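2-hydroxyisobutanoyl-CoA mutase large subunit (PDB 4R3U) catalyses, together with a cobalamin-binding small subunit, the interconversion of 2-hydroxyisobutyryl-CoA and (S)-3-hydroxybutyryl-CoA. Local coordinates at residues A268-A273 with K457-F462; V301-F306 with A346-K351; L363-A368 with Q401-E406; L468-G473 with I478-F483. One frame throughout, in Å; residues are numbered along the deposited sequence.

Interaction 1. Residues A268-A273 with K457-F462; sequences AAFTLA and KQIADF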
loop_
_atom_site.group_PDB
_atom_site.type_symbol
_atom_site.label_atom_id
_atom_site.label_comp_id
_atom_site.label_asym_id
_atom_site.label_seq_id
_atom_site.Cartn_x
_atom_site.Cartn_y
_atom_site.Cartn_z
ATOM N N ALA A 268 -16.442 -17.374 -1.303
ATOM C CA ALA A 268 -16.463 -18.035 0.000
ATOM C C ALA A 268 -17.418 -19.231 0.037
ATOM O O ALA A 268 -17.002 -20.351 0.353
ATOM C CB ALA A 268 -16.827 -17.024 1.098
ATOM N N ALA A 269 -18.689 -19.000 -0.303
ATOM C CA ALA A 269 -19.728 -20.036 -0.273
ATOM C C ALA A 269 -19.548 -21.172 -1.261
ATOM O O ALA A 269 -19.754 -22.313 -0.881
ATOM C CB ALA A 269 -21.101 -19.409 -0.429
ATOM N N PHE A 270 -19.149 -20.884 -2.519
ATOM C CA PHE A 270 -18.963 -21.938 -3.534
ATOM C C PHE A 270 -17.746 -22.828 -3.240
ATOM O O PHE A 270 -17.784 -24.018 -3.553
ATOM C CB PHE A 270 -18.951 -21.365 -4.963
ATOM C CG PHE A 270 -20.175 -20.577 -5.411
ATOM C CD1 PHE A 270 -21.338 -20.558 -4.642
ATOM C CD2 PHE A 270 -20.173 -19.891 -6.616
ATOM C CE1 PHE A 270 -22.457 -19.849 -5.061
ATOM C CE2 PHE A 270 -21.316 -19.222 -7.052
ATOM C CZ PHE A 270 -22.438 -19.189 -6.262
ATOM N N THR A 271 -16.719 -22.275 -2.563
ATOM C CA THR A 271 -15.528 -23.010 -2.153
ATOM C C THR A 271 -15.912 -23.965 -1.024
ATOM O O THR A 271 -15.506 -25.143 -1.041
ATOM C CB THR A 271 -14.389 -22.054 -1.761
ATOM O OG1 THR A 271 -14.167 -21.149 -2.830
ATOM C CG2 THR A 271 -13.086 -22.785 -1.463
ATOM N N LEU A 272 -16.709 -23.468 -0.063
ATOM C CA LEU A 272 -17.210 -24.304 1.019
ATOM C C LEU A 272 -18.144 -25.409 0.505
ATOM O O LEU A 272 -18.051 -26.542 0.985
ATOM C CB LEU A 272 -17.828 -23.470 2.141
ATOM C CG LEU A 272 -16.810 -22.646 2.947
ATOM C CD1 LEU A 272 -17.481 -21.898 4.064
ATOM C CD2 LEU A 272 -15.669 -23.516 3.492
ATOM N N ALA A 273 -18.955 -25.117 -0.548
ATOM C CA ALA A 273 -19.839 -26.112 -1.199
ATOM C C ALA A 273 -19.006 -27.275 -1.757
ATOM O O ALA A 273 -19.371 -28.439 -1.585
ATOM C CB ALA A 273 -20.663 -25.454 -2.300
ATOM N N LYS A 457 -23.689 -19.555 -13.720
ATOM C CA LYS A 457 -24.637 -18.514 -14.120
ATOM C C LYS A 457 -24.625 -17.372 -13.123
ATOM O O LYS A 457 -24.736 -16.209 -13.519
ATOM C CB LYS A 457 -26.049 -19.066 -14.353
ATOM C CG LYS A 457 -26.202 -19.726 -15.725
ATOM C CD LYS A 457 -27.452 -20.632 -15.819
ATOM C CE LYS A 457 -27.522 -21.397 -17.119
ATOM N NZ LYS A 457 -28.580 -22.444 -17.085
ATOM N N GLN A 458 -24.422 -17.697 -11.835
ATOM C CA GLN A 458 -24.352 -16.691 -10.796
ATOM C C GLN A 458 -23.092 -15.858 -10.915
ATOM O O GLN A 458 -23.166 -14.631 -10.816
ATOM C CB GLN A 458 -24.465 -17.332 -9.430
ATOM C CG GLN A 458 -25.894 -17.473 -8.940
ATOM C CD GLN A 458 -25.836 -18.003 -7.543
ATOM O OE1 GLN A 458 -25.638 -17.262 -6.555
ATOM N NE2 GLN A 458 -25.852 -19.318 -7.462
ATOM N N ILE A 459 -21.945 -16.522 -11.174
ATOM C CA ILE A 459 -20.638 -15.894 -11.389
ATOM C C ILE A 459 -20.750 -14.925 -12.594
ATOM O O ILE A 459 -20.380 -13.752 -12.482
ATOM C CB ILE A 459 -19.534 -16.968 -11.607
ATOM C CG1 ILE A 459 -19.349 -17.855 -10.355
ATOM C CG2 ILE A 459 -18.219 -16.310 -11.981
ATOM C CD1 ILE A 459 -18.530 -19.197 -10.557
ATOM N N ALA A 460 -21.308 -15.425 -13.723
ATOM C CA ALA A 460 -21.482 -14.675 -14.975
ATOM C C ALA A 460 -22.325 -13.410 -14.819
ATOM O O ALA A 460 -22.077 -12.413 -15.496
ATOM C CB ALA A 460 -22.048 -15.571 -16.057
ATOM N N ASP A 461 -23.320 -13.453 -13.935
ATOM C CA ASP A 461 -24.176 -12.308 -13.646
ATOM C C ASP A 461 -23.385 -11.238 -12.923
ATOM O O ASP A 461 -23.527 -10.062 -13.247
ATOM C CB ASP A 461 -25.389 -12.736 -12.801
ATOM C CG ASP A 461 -26.428 -13.524 -13.558
ATOM O OD1 ASP A 461 -26.282 -13.664 -14.802
ATOM O OD2 ASP A 461 -27.392 -13.992 -12.918
ATOM N N PHE A 462 -22.549 -11.633 -11.945
ATOM C CA PHE A 462 -21.758 -10.657 -11.215
ATOM C C PHE A 462 -20.715 -10.004 -12.145
ATOM O O PHE A 462 -20.661 -8.774 -12.209
ATOM C CB PHE A 462 -21.154 -11.251 -9.930
ATOM C CG PHE A 462 -20.879 -10.199 -8.881
ATOM C CD1 PHE A 462 -21.925 -9.611 -8.162
ATOM C CD2 PHE A 462 -19.581 -9.806 -8.593
ATOM C CE1 PHE A 462 -21.668 -8.624 -7.195
ATOM C CE2 PHE A 462 -19.325 -8.846 -7.602
ATOM C CZ PHE A 462 -20.363 -8.264 -6.910
#
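Between 268-273 and 457-462, on helices 264-283 and 454-472, the nearest CA atoms, those of Phe270 and Ile459, are still 10.1 Å apart, and side chains have to span the gap. Phe270 does most of this. Its CG sits beside the backbone N and anti to the carbonyl carbon (chi1 -58°), which sends the ring out from its own helix toward the other one, with the far end of the ring making the contact. Gln458 comes to meet it with its chain extended beyond CG, ending in an amide that stands steeply to the aromatic plane, 76° from it. The amide nitrogen NE2 of Gln458 approaches CZ of Phe270 obliquely, at 3.6 Å. The oxygen OE1 of Gln458, 3.7 Å from that same CZ of Phe270, lies in the ring plane at the edge, where the slightly positive aromatic hydrogens probably make it welcome. On the neighbouring corner, CG1 of Ile459 is 4.1 Å from CE2 of Phe270, an apolar touch also at the edge and near the plane. No hydrogen bond crosses between 268-273 and 457-462.

The ring has other neighbours as well: Phe455 meets it edge-to-face, Ile436 of helix 420-442 packs on it, and Ile257 touches both Phe270 and Ile459. Phe270 and Ile459 are buried, and the side chain of Ile459 is about 7 Å from bound cobalamin. This is helix-to-helix packing on the TIM barrel of an acyl-CoA mutase large subunit, joining a helix that links two barrel strands to one that follows the barrel in the chain.

Interaction 2. Residues V301-F306 with A346-K351; sequences VSQGDF and AATLTK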
loop_
_atom_site.group_PDB
_atom_site.type_symbol
_atom_site.label_atom_id
_atom_site.label_comp_id
_atom_site.label_asym_id
_atom_site.label_seq_id
_atom_site.Cartn_x
_atom_site.Cartn_y
_atom_site.Cartn_z
ATOM N N VAL A 301 -8.597 -15.260 -2.968
ATOM C CA VAL A 301 -8.101 -13.987 -3.485
ATOM C C VAL A 301 -8.141 -12.964 -2.324
ATOM O O VAL A 301 -8.899 -13.140 -1.354
ATOM C CB VAL A 301 -8.981 -13.481 -4.701
ATOM C CG1 VAL A 301 -10.383 -13.062 -4.254
ATOM C CG2 VAL A 301 -8.306 -12.357 -5.461
ATOM N N SER A 302 -7.369 -11.888 -2.462
ATOM C CA SER A 302 -7.449 -10.721 -1.607
ATOM C C SER A 302 -7.839 -9.643 -2.596
ATOM O O SER A 302 -7.010 -9.176 -3.396
ATOM C CB SER A 302 -6.120 -10.394 -0.951
ATOM O OG SER A 302 -6.319 -9.233 -0.163
ATOM N N GLN A 303 -9.148 -9.354 -2.640
ATOM C CA GLN A 303 -9.730 -8.375 -3.546
ATOM C C GLN A 303 -9.580 -6.966 -3.018
ATOM O O GLN A 303 -8.952 -6.750 -1.951
ATOM C CB GLN A 303 -11.189 -8.710 -3.918
ATOM C CG GLN A 303 -11.365 -9.255 -5.327
ATOM C CD GLN A 303 -11.529 -8.200 -6.422
ATOM O OE1 GLN A 303 -11.768 -6.993 -6.199
ATOM N NE2 GLN A 303 -11.434 -8.656 -7.655
ATOM N N GLY A 304 -10.133 -6.022 -3.816
ATOM C CA GLY A 304 -10.031 -4.593 -3.623
ATOM C C GLY A 304 -10.732 -4.010 -2.447
ATOM O O GLY A 304 -10.314 -2.941 -2.024
ATOM N N ASP A 305 -11.844 -4.613 -1.949
ATOM C CA ASP A 305 -12.524 -3.989 -0.798
ATOM C C ASP A 305 -11.779 -4.401 0.454
ATOM O O ASP A 305 -11.943 -5.529 0.964
ATOM C CB ASP A 305 -14.027 -4.303 -0.716
ATOM C CG ASP A 305 -14.824 -3.330 0.151
ATOM O OD1 ASP A 305 -14.461 -3.152 1.354
ATOM O OD2 ASP A 305 -15.839 -2.775 -0.352
ATOM N N PHE A 306 -10.899 -3.499 0.899
ATOM C CA PHE A 306 -10.013 -3.705 2.032
ATOM C C PHE A 306 -10.618 -4.447 3.238
ATOM O O PHE A 306 -10.096 -5.497 3.615
ATOM C CB PHE A 306 -9.344 -2.376 2.430
ATOM C CG PHE A 306 -8.255 -2.527 3.458
ATOM C CD1 PHE A 306 -6.982 -2.949 3.085
ATOM C CD2 PHE A 306 -8.502 -2.251 4.804
ATOM C CE1 PHE A 306 -5.974 -3.109 4.035
ATOM C CE2 PHE A 306 -7.487 -2.381 5.754
ATOM C CZ PHE A 306 -6.227 -2.813 5.364
ATOM N N ALA A 346 -5.677 -10.045 -9.352
ATOM C CA ALA A 346 -5.113 -9.731 -10.657
ATOM C C ALA A 346 -6.171 -8.943 -11.517
ATOM O O ALA A 346 -5.806 -8.020 -12.258
ATOM C CB ALA A 346 -4.752 -11.021 -11.316
ATOM N N ALA A 347 -7.490 -9.271 -11.353
ATOM C CA ALA A 347 -8.559 -8.602 -12.081
ATOM C C ALA A 347 -8.705 -7.072 -11.758
ATOM O O ALA A 347 -9.340 -6.340 -12.549
ATOM C CB ALA A 347 -9.883 -9.338 -11.884
ATOM N N THR A 348 -8.109 -6.597 -10.627
ATOM C CA THR A 348 -8.152 -5.178 -10.236
ATOM C C THR A 348 -7.038 -4.338 -10.898
ATOM O O THR A 348 -7.083 -3.100 -10.870
ATOM C CB THR A 348 -8.043 -5.008 -8.744
ATOM O OG1 THR A 348 -6.774 -5.470 -8.332
ATOM C CG2 THR A 348 -9.149 -5.683 -7.977
ATOM N N LEU A 349 -6.015 -5.014 -11.426
ATOM C CA LEU A 349 -4.830 -4.405 -12.009
ATOM C C LEU A 349 -5.048 -3.985 -13.451
ATOM O O LEU A 349 -5.827 -4.611 -14.173
ATOM C CB LEU A 349 -3.604 -5.325 -11.830
ATOM C CG LEU A 349 -3.331 -5.882 -10.401
ATOM C CD1 LEU A 349 -2.023 -6.609 -10.349
ATOM C CD2 LEU A 349 -3.258 -4.787 -9.368
ATOM N N THR A 350 -4.376 -2.900 -13.857
ATOM C CA THR A 350 -4.542 -2.268 -15.174
ATOM C C THR A 350 -3.335 -2.258 -16.100
ATOM O O THR A 350 -2.199 -2.305 -15.644
ATOM C CB THR A 350 -5.090 -0.815 -15.014
ATOM O OG1 THR A 350 -4.107 -0.030 -14.376
ATOM C CG2 THR A 350 -6.385 -0.740 -14.207
ATOM N N LYS A 351 -3.613 -2.179 -17.417
ATOM C CA LYS A 351 -2.651 -1.985 -18.499
ATOM C C LYS A 351 -2.337 -0.461 -18.496
ATOM O O LYS A 351 -1.170 -0.120 -18.300
ATOM C CB LYS A 351 -3.187 -2.477 -19.869
ATOM C CG LYS A 351 -2.133 -2.508 -20.994
ATOM C CD LYS A 351 -2.667 -3.156 -22.265
ATOM C CE LYS A 351 -1.676 -3.171 -23.417
ATOM N NZ LYS A 351 -0.696 -4.298 -23.349
#
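At the ends of two neighbouring parallel strands of the TIM barrel, 298-302 and 340-344, the chain turns into loops beside the cofactor, and Gln303 of one loop meets Thr348 of the other. The contact centres on a methyl group lying against an amide: CG2 of Thr348 is 3.4 Å from OE1 of Gln303 and 3.8 Å from NE2 of Gln303. The Gln303 chain bends at chi2 (-86°) and folds back on its own backbone, where Gly304 N donates to Gln303 OE1 at 3.0 Å. That bond is straight at the hydrogen, but the donor stands above the carbonyl plane, 38° out of it. It helps to fix the amide where the methyl rests.

Thr348 turns CG2 toward this loop while OG1 takes the crowded position between backbone N and carbonyl carbon. From there the hydroxyl donates to Ala345 O and also bonds to NE2 of Gln364, so the methyl is set by hydrogen bonds made on the polar branch. Backbone bonds from Ser302 to Gln343 and Ala345 tie the two strands together just before the loops, and Asp305 N-caps helix 306-327. Ala346 and Ala347 touch cobalamin, and Ala346 also touches 5'-deoxyadenosine. Loops following parallel strands and lining the cofactor site in this way are characteristic of the TIM-barrel active site of B12-dependent mutases.

Interaction 3. Residues L363-A368 with Q401-E406; sequences LQALSA and QIIAEE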
loop_
_atom_site.group_PDB
_atom_site.type_symbol
_atom_site.label_atom_id
_atom_site.label_comp_id
_atom_site.label_asym_id
_atom_site.label_seq_id
_atom_site.Cartn_x
_atom_site.Cartn_y
_atom_site.Cartn_z
ATOM N N LEU A 363 -2.192 -2.748 -0.737
ATOM C CA LEU A 363 -3.406 -2.788 0.060
ATOM C C LEU A 363 -3.964 -4.217 0.160
ATOM O O LEU A 363 -4.327 -4.657 1.261
ATOM C CB LEU A 363 -4.447 -1.791 -0.506
ATOM C CG LEU A 363 -3.950 -0.353 -0.687
ATOM C CD1 LEU A 363 -4.998 0.518 -1.296
ATOM C CD2 LEU A 363 -3.431 0.249 0.615
ATOM N N GLN A 364 -3.983 -4.935 -0.987
ATOM C CA GLN A 364 -4.454 -6.309 -1.103
ATOM C C GLN A 364 -3.560 -7.290 -0.319
ATOM O O GLN A 364 -4.082 -8.167 0.357
ATOM C CB GLN A 364 -4.608 -6.700 -2.568
ATOM C CG GLN A 364 -5.769 -5.993 -3.247
ATOM C CD GLN A 364 -5.669 -6.037 -4.749
ATOM O OE1 GLN A 364 -5.066 -6.954 -5.324
ATOM N NE2 GLN A 364 -6.269 -5.045 -5.428
ATOM N N ALA A 365 -2.221 -7.088 -0.338
ATOM C CA ALA A 365 -1.291 -7.863 0.441
ATOM C C ALA A 365 -1.592 -7.637 1.934
ATOM O O ALA A 365 -1.650 -8.605 2.692
ATOM C CB ALA A 365 0.123 -7.449 0.119
ATOM N N LEU A 366 -1.820 -6.381 2.350
ATOM C CA LEU A 366 -2.142 -6.030 3.732
ATOM C C LEU A 366 -3.436 -6.699 4.221
ATOM O O LEU A 366 -3.453 -7.213 5.337
ATOM C CB LEU A 366 -2.156 -4.503 3.958
ATOM C CG LEU A 366 -2.386 -4.035 5.429
ATOM C CD1 LEU A 366 -1.298 -4.609 6.394
ATOM C CD2 LEU A 366 -2.491 -2.541 5.512
ATOM N N SER A 367 -4.496 -6.713 3.387
ATOM C CA SER A 367 -5.774 -7.387 3.663
ATOM C C SER A 367 -5.523 -8.895 3.922
ATOM O O SER A 367 -6.121 -9.466 4.824
ATOM C CB SER A 367 -6.724 -7.239 2.474
ATOM O OG SER A 367 -7.574 -6.110 2.552
ATOM N N ALA A 368 -4.629 -9.521 3.152
ATOM C CA ALA A 368 -4.290 -10.941 3.312
ATOM C C ALA A 368 -3.614 -11.235 4.664
ATOM O O ALA A 368 -3.935 -12.239 5.313
ATOM C CB ALA A 368 -3.396 -11.396 2.164
ATOM N N GLN A 401 7.738 -8.022 2.218
ATOM C CA GLN A 401 8.850 -7.775 3.161
ATOM C C GLN A 401 8.706 -6.455 3.917
ATOM O O GLN A 401 9.077 -6.421 5.066
ATOM C CB GLN A 401 10.191 -7.862 2.440
ATOM C CG GLN A 401 10.436 -9.270 1.863
ATOM C CD GLN A 401 11.386 -9.274 0.686
ATOM O OE1 GLN A 401 11.764 -8.227 0.128
ATOM N NE2 GLN A 401 11.779 -10.457 0.269
ATOM N N ILE A 402 8.126 -5.397 3.296
ATOM C CA ILE A 402 7.841 -4.118 3.938
ATOM C C ILE A 402 6.701 -4.279 4.954
ATOM O O ILE A 402 6.790 -3.749 6.068
ATOM C CB ILE A 402 7.610 -2.982 2.874
ATOM C CG1 ILE A 402 8.987 -2.408 2.422
ATOM C CG2 ILE A 402 6.706 -1.837 3.399
ATOM C CD1 ILE A 402 9.032 -1.857 1.112
ATOM N N ILE A 403 5.621 -4.999 4.566
ATOM C CA ILE A 403 4.475 -5.276 5.425
ATOM C C ILE A 403 4.936 -6.103 6.615
ATOM O O ILE A 403 4.581 -5.802 7.756
ATOM C CB ILE A 403 3.311 -5.927 4.625
ATOM C CG1 ILE A 403 2.718 -4.944 3.619
ATOM C CG2 ILE A 403 2.195 -6.472 5.552
ATOM C CD1 ILE A 403 1.838 -5.578 2.624
ATOM N N ALA A 404 5.751 -7.132 6.360
ATOM C CA ALA A 404 6.254 -8.039 7.396
ATOM C C ALA A 404 7.218 -7.390 8.338
ATOM O O ALA A 404 7.128 -7.623 9.546
ATOM C CB ALA A 404 6.912 -9.250 6.757
ATOM N N GLU A 405 8.179 -6.613 7.804
ATOM C CA GLU A 405 9.248 -6.069 8.631
ATOM C C GLU A 405 9.133 -4.606 9.040
ATOM O O GLU A 405 9.677 -4.249 10.078
ATOM C CB GLU A 405 10.619 -6.355 7.997
ATOM C CG GLU A 405 10.824 -7.810 7.602
ATOM C CD GLU A 405 12.253 -8.232 7.338
ATOM O OE1 GLU A 405 13.152 -7.859 8.128
ATOM O OE2 GLU A 405 12.470 -8.966 6.349
ATOM N N GLU A 406 8.472 -3.763 8.258
ATOM C CA GLU A 406 8.444 -2.340 8.581
ATOM C C GLU A 406 7.155 -1.778 9.160
ATOM O O GLU A 406 7.199 -0.749 9.845
ATOM C CB GLU A 406 8.874 -1.511 7.359
ATOM C CG GLU A 406 10.281 -1.793 6.869
ATOM C CD GLU A 406 10.771 -0.723 5.922
ATOM O OE1 GLU A 406 9.992 0.197 5.593
ATOM O OE2 GLU A 406 11.916 -0.843 5.446
#
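Ile403 reaches from helix 390-405 into the side of helix 357-370 and carries the whole contact from its side, using both branches. The longer branch ends in CD1, which rests 3.6 Å from CB of Ala365 and 3.8 Å from N of Leu366; the methyl thus settles on the helix backbone as well as on a side chain. The shorter branch, CG2 of Ile403, lies 4.0 Å from CD1 of Leu366. Both reach because Ile403 keeps CG1 beside its backbone N and anti to the carbonyl carbon (chi1 -67°), with CG2 anti to the N. Leu366, for its part, swings CG anti to its own backbone N (chi1 -176°), and its chain runs aslant that of Ile403. With only a methyl on Ala365, the helices come close: the CA atoms of Leu366 and Ile403 are 6.9 Å apart. All three residues are buried, and the side-chain contact is apolar, with no hydrogen bond between the two segments.

A second shell closes round them. Val409 packs on Ile403, Leu376 and Thr378 on Ala365, and Leu366 meets Phe306 of its own chain and Phe306 of the second subunit. Further along, Glu405 and Glu406 form salt bridges to Arg482 and Arg360, respectively, of that second subunit, so this end of the helix lies at the interface between the two large subunits.

Helix 357-370 makes the beta-alpha-beta crossover from strand 340-344 to the adjacent parallel strand 375-377, and helix 390-405 follows the latter strand, lying against the crossover helix on the barrel's outer layer.

Interaction 4. Residues L468-G473 with I478-F483; sequences LRKQSG and IGVNRF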
loop_
_atom_site.group_PDB
_atom_site.type_symbol
_atom_site.label_atom_id
_atom_site.label_comp_id
_atom_site.label_asym_id
_atom_site.label_seq_id
_atom_site.Cartn_x
_atom_site.Cartn_y
_atom_site.Cartn_z
ATOM N N LEU A 468 -20.665 -3.632 -16.608
ATOM C CA LEU A 468 -21.584 -2.513 -16.789
ATOM C C LEU A 468 -21.258 -1.356 -15.816
ATOM O O LEU A 468 -21.396 -0.186 -16.206
ATOM C CB LEU A 468 -23.046 -2.947 -16.615
ATOM C CG LEU A 468 -23.632 -3.918 -17.633
ATOM C CD1 LEU A 468 -25.019 -4.311 -17.239
ATOM C CD2 LEU A 468 -23.637 -3.355 -19.036
ATOM N N ARG A 469 -20.839 -1.680 -14.558
ATOM C CA ARG A 469 -20.498 -0.672 -13.538
ATOM C C ARG A 469 -19.228 0.092 -13.901
ATOM O O ARG A 469 -19.138 1.277 -13.621
ATOM C CB ARG A 469 -20.402 -1.291 -12.131
ATOM C CG ARG A 469 -21.763 -1.541 -11.519
ATOM C CD ARG A 469 -21.680 -2.091 -10.117
ATOM N NE ARG A 469 -22.930 -2.751 -9.726
ATOM C CZ ARG A 469 -23.128 -3.362 -8.559
ATOM N NH1 ARG A 469 -22.162 -3.396 -7.643
ATOM N NH2 ARG A 469 -24.278 -3.967 -8.310
ATOM N N LYS A 470 -18.270 -0.590 -14.557
ATOM C CA LYS A 470 -17.018 -0.045 -15.082
ATOM C C LYS A 470 -17.330 0.894 -16.267
ATOM O O LYS A 470 -16.702 1.943 -16.444
ATOM C CB LYS A 470 -16.150 -1.207 -15.602
ATOM C CG LYS A 470 -14.944 -1.535 -14.761
ATOM C CD LYS A 470 -14.190 -2.725 -15.333
ATOM C CE LYS A 470 -13.160 -2.399 -16.386
ATOM N NZ LYS A 470 -12.624 -3.659 -16.980
ATOM N N GLN A 471 -18.268 0.480 -17.098
ATOM C CA GLN A 471 -18.691 1.210 -18.275
ATOM C C GLN A 471 -19.361 2.530 -17.873
ATOM O O GLN A 471 -18.916 3.577 -18.338
ATOM C CB GLN A 471 -19.597 0.315 -19.137
ATOM C CG GLN A 471 -20.041 0.952 -20.424
ATOM C CD GLN A 471 -20.995 0.076 -21.164
ATOM O OE1 GLN A 471 -20.696 -0.365 -22.260
ATOM N NE2 GLN A 471 -22.165 -0.178 -20.598
ATOM N N SER A 472 -20.366 2.487 -16.976
ATOM C CA SER A 472 -21.053 3.678 -16.471
ATOM C C SER A 472 -20.157 4.574 -15.618
ATOM O O SER A 472 -20.452 5.756 -15.458
ATOM C CB SER A 472 -22.275 3.288 -15.647
ATOM O OG SER A 472 -21.907 2.604 -14.465
ATOM N N GLY A 473 -19.118 3.989 -15.023
ATOM C CA GLY A 473 -18.225 4.715 -14.137
ATOM C C GLY A 473 -18.681 4.658 -12.690
ATOM O O GLY A 473 -18.089 5.319 -11.825
ATOM N N ILE A 478 -9.179 3.511 -11.598
ATOM C CA ILE A 478 -8.156 4.519 -11.865
ATOM C C ILE A 478 -7.329 4.094 -13.112
ATOM O O ILE A 478 -6.886 2.939 -13.208
ATOM C CB ILE A 478 -7.270 4.824 -10.599
ATOM C CG1 ILE A 478 -8.078 5.098 -9.287
ATOM C CG2 ILE A 478 -6.243 5.902 -10.850
ATOM C CD1 ILE A 478 -9.142 6.231 -9.275
ATOM N N GLY A 479 -7.207 5.015 -14.065
ATOM C CA GLY A 479 -6.487 4.797 -15.311
ATOM C C GLY A 479 -7.398 4.338 -16.428
ATOM O O GLY A 479 -7.065 4.525 -17.603
ATOM N N VAL A 480 -8.576 3.782 -16.065
ATOM C CA VAL A 480 -9.551 3.211 -16.998
ATOM C C VAL A 480 -10.805 4.109 -17.223
ATOM O O VAL A 480 -11.179 4.337 -18.378
ATOM C CB VAL A 480 -9.864 1.730 -16.619
ATOM C CG1 VAL A 480 -10.974 1.109 -17.476
ATOM C CG2 VAL A 480 -8.601 0.875 -16.677
ATOM N N ASN A 481 -11.430 4.608 -16.129
ATOM C CA ASN A 481 -12.624 5.445 -16.188
ATOM C C ASN A 481 -12.522 6.673 -15.293
ATOM O O ASN A 481 -13.470 7.453 -15.172
ATOM C CB ASN A 481 -13.893 4.623 -15.887
ATOM C CG ASN A 481 -14.065 4.062 -14.490
ATOM O OD1 ASN A 481 -13.379 4.436 -13.534
ATOM N ND2 ASN A 481 -15.023 3.155 -14.342
ATOM N N ARG A 482 -11.329 6.866 -14.734
ATOM C CA ARG A 482 -10.960 7.868 -13.757
ATOM C C ARG A 482 -9.503 8.212 -13.973
ATOM O O ARG A 482 -8.648 7.314 -14.083
ATOM C CB ARG A 482 -11.111 7.228 -12.374
ATOM C CG ARG A 482 -11.807 8.048 -11.335
ATOM C CD ARG A 482 -13.287 8.310 -11.560
ATOM N NE ARG A 482 -13.781 9.214 -10.517
ATOM C CZ ARG A 482 -13.415 10.492 -10.356
ATOM N NH1 ARG A 482 -13.911 11.210 -9.358
ATOM N NH2 ARG A 482 -12.548 11.054 -11.190
ATOM N N PHE A 483 -9.216 9.534 -14.027
ATOM C CA PHE A 483 -7.873 10.091 -14.201
ATOM C C PHE A 483 -7.186 9.474 -15.410
ATOM O O PHE A 483 -5.993 9.162 -15.357
ATOM C CB PHE A 483 -7.042 9.997 -12.893
ATOM C CG PHE A 483 -7.703 10.632 -11.687
ATOM C CD1 PHE A 483 -7.650 11.999 -11.484
ATOM C CD2 PHE A 483 -8.417 9.859 -10.778
ATOM C CE1 PHE A 483 -8.348 12.591 -10.430
ATOM C CE2 PHE A 483 -9.121 10.455 -9.721
ATOM C CZ PHE A 483 -9.081 11.815 -9.554
#
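The flat amide of Asn481 meets the last turn of helix 454-472 with its nitrogen edge: ND2 of Asn481 donates to Lys470 O at 3.0 Å, with an N-H...O angle of 167°. The acceptor lies almost in the amide plane, and ND2 in turn lies in the plane of the Lys470 carbonyl, on a lone pair. Alongside, CA of Gly473 is 3.6 Å from ND2 of Asn481. The other flat group, the Phe483 ring, has CD1 of Ile478 in plane at its edge.

CG of Asn481 stands between its backbone N and carbonyl carbon (chi1 67°), turning the amide to the helix end. Two more bonds fix the rotation of the Asn481 amide, since ND2 also bonds to Lys475 O and OD1 accepts from Val477 N. This is the C-terminal end of a helix, where Gly473, with positive phi, is the first residue to leave the helical conformation.

Beside the Asn481-Lys470 hydrogen bond a looser apolar touch joins CE of Lys470 to CG1 of Val480, 4.3 Å apart. Beyond it NZ of Lys470 forms a salt bridge with Asp127 of the small subunit, against which Val480 also packs, while Arg482 pairs with Glu405 of the second large subunit.

In the fold
Interactions 2 and 3 are knitted together directly: Ser302 OG probably bonds to Gln364 O (2.5 Å) and Phe306 O to Ser367 OG (2.8 Å), tying the end of strand 298-302 and the start of helix 306-327 to helix 357-370. Interaction 2 also touches interaction 4, where CG2 of Thr350 packs on CG2 of Val480 at 3.7 Å. Interaction 1 touches none of the others, but shares helix 454-472 with interaction 4, their centres about 24 Å apart. Interaction 2 touches cobalamin, whereas the side chains of Lys470 and Ile459 stay about 5 and 7 Å from it. Interactions 2, 3 and 4 also reach the second large subunit.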